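Local coordinates for cytoplasmic protein (Bacillus cereus, PDB 2O3L) that is of unknown function, a small all-helical cytoplasmic protein of the DUF1048 family whose helices wind into a left-handed superhelix, at residues D38-H41 and I42-L46. Sequence-based numbering, arbitrary orientation. Where two conformers were deposited one is given.
Sequences DMLH and IQYEL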
# COMPACT_ATOMS: atom_id res chain seq x y z
N ASP A 38 -10.98 -6.22 3.76
CA ASP A 38 -10.04 -5.62 4.71
C ASP A 38 -8.71 -5.30 4.07
O ASP A 38 -8.14 -4.23 4.29
CB ASP A 38 -9.81 -6.56 5.89
CG ASP A 38 -11.06 -6.78 6.73
OD1 ASP A 38 -12.09 -6.04 6.65
OD2 ASP A 38 -11.01 -7.74 7.51
N MSE A 39 -8.20 -6.25 3.30
CA MSE A 39 -6.94 -6.04 2.60
C MSE A 39 -7.06 -4.89 1.59
O MSE A 39 -6.15 -4.10 1.48
CB MSE A 39 -6.46 -7.34 1.92
CG MSE A 39 -6.13 -8.47 2.92
SE MSE A 39 -4.86 -8.01 4.41
CE MSE A 39 -3.26 -8.59 3.69
N LEU A 40 -8.19 -4.79 0.90
CA LEU A 40 -8.40 -3.68 -0.03
C LEU A 40 -8.51 -2.35 0.73
O LEU A 40 -7.95 -1.36 0.32
CB LEU A 40 -9.67 -3.88 -0.85
CG LEU A 40 -9.55 -4.89 -2.01
CD1 LEU A 40 -10.93 -5.23 -2.49
CD2 LEU A 40 -8.59 -4.36 -3.13
N HIS A 41 -9.27 -2.32 1.83
CA HIS A 41 -9.37 -1.07 2.61
C HIS A 41 -7.97 -0.62 3.07
O HIS A 41 -7.63 0.55 2.95
CB HIS A 41 -10.38 -1.22 3.74
CG HIS A 41 -11.79 -1.29 3.25
ND1 HIS A 41 -12.76 -2.06 3.83
CD2 HIS A 41 -12.37 -0.67 2.20
CE1 HIS A 41 -13.89 -1.91 3.16
NE2 HIS A 41 -13.68 -1.08 2.16
N ILE A 42 -7.12 -1.55 3.47
CA ILE A 42 -5.79 -1.20 3.94
C ILE A 42 -4.97 -0.66 2.77
O ILE A 42 -4.21 0.28 2.92
CB ILE A 42 -5.03 -2.42 4.53
CG1 ILE A 42 -5.72 -2.95 5.77
CG2 ILE A 42 -3.62 -2.03 4.92
CD1 ILE A 42 -5.39 -4.44 6.08
N GLN A 43 -5.11 -1.27 1.61
CA GLN A 43 -4.41 -0.75 0.43
C GLN A 43 -4.89 0.67 0.04
O GLN A 43 -4.10 1.50 -0.42
CB GLN A 43 -4.59 -1.70 -0.75
CG GLN A 43 -3.88 -2.99 -0.51
CD GLN A 43 -4.20 -4.02 -1.57
OE1 GLN A 43 -4.83 -3.72 -2.58
NE2 GLN A 43 -3.75 -5.25 -1.33
N TYR A 44 -6.17 0.94 0.23
CA TYR A 44 -6.67 2.28 -0.07
C TYR A 44 -6.07 3.31 0.92
O TYR A 44 -5.68 4.42 0.50
CB TYR A 44 -8.19 2.35 -0.11
CG TYR A 44 -8.85 1.39 -1.13
CD1 TYR A 44 -8.10 0.81 -2.18
CD2 TYR A 44 -10.20 1.10 -1.07
CE1 TYR A 44 -8.71 -0.06 -3.10
CE2 TYR A 44 -10.81 0.23 -1.97
CZ TYR A 44 -10.06 -0.35 -2.98
OH TYR A 44 -10.66 -1.21 -3.88
N GLU A 45 -5.98 2.93 2.19
CA GLU A 45 -5.34 3.79 3.16
C GLU A 45 -3.90 4.02 2.76
O GLU A 45 -3.37 5.14 2.87
CB GLU A 45 -5.44 3.24 4.58
CG GLU A 45 -6.84 3.21 5.14
CD GLU A 45 -7.43 4.59 5.45
OE1 GLU A 45 -6.77 5.64 5.22
OE2 GLU A 45 -8.56 4.59 5.96
N LEU A 46 -3.26 2.97 2.28
CA LEU A 46 -1.88 3.08 1.89
C LEU A 46 -1.69 4.01 0.68
O LEU A 46 -0.69 4.75 0.61
CB LEU A 46 -1.27 1.72 1.61
CG LEU A 46 0.23 1.72 1.25
CD1 LEU A 46 1.05 2.01 2.51
CD2 LEU A 46 0.59 0.36 0.69
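Two successive turns of the helix spanning residues 36-56 meet here, joined by i to i+4 backbone hydrogen bonds and by side chains three and four residues apart. Four such bonds, from amide N-H to carbonyl O, link the turns: I42 N to D38 O, Q43 N to M39 O, Y44 N to L40 O and E45 N to H41 O. All are similar in length, Y44 N to L40 O being 2.9 Å.

That same carbonyl oxygen also lies beneath one face of the Y44 ring, 3.2 Å from CG and displaced toward the rim. The ring is placed there by a chi1 of -58°, which sets CG anti to the carbonyl carbon and sends the side chain back along the helix beside L40. The two side chains run alongside each other in the same direction, with L40 CB 4.1 Å from Y44 CZ and L40 CD2 3.8 Å from Y44 OH. Y3 of helix 2-11 touches both residues. From the neighbouring position, H41 brings its imidazole edge to Y44, CD2 to CD2 at 4.3 Å.

On the side facing helix 68-82, one of two modelled conformers of the selenomethionine M39 lies next to I42, with SE 4.0 Å from I42 CD1, a contact made doubtful by the other; V76 covers M39 and L75 covers I42. Q43 extends beyond CG, passing L40 at an angle with OE1 3.9 Å from CD2 of that leucine. OE1 accepts a weak hydrogen bond from Q25 on helix 15-31, whereas the buried Q43 NE2 has no partner in the model.

Such i/i+3 and i/i+4 contacts typify an alpha-helix, here one whose buried M39, I42, Q43 and Y44 meet three other helices of the left-handed superhelix, with H41 and E45 exposed.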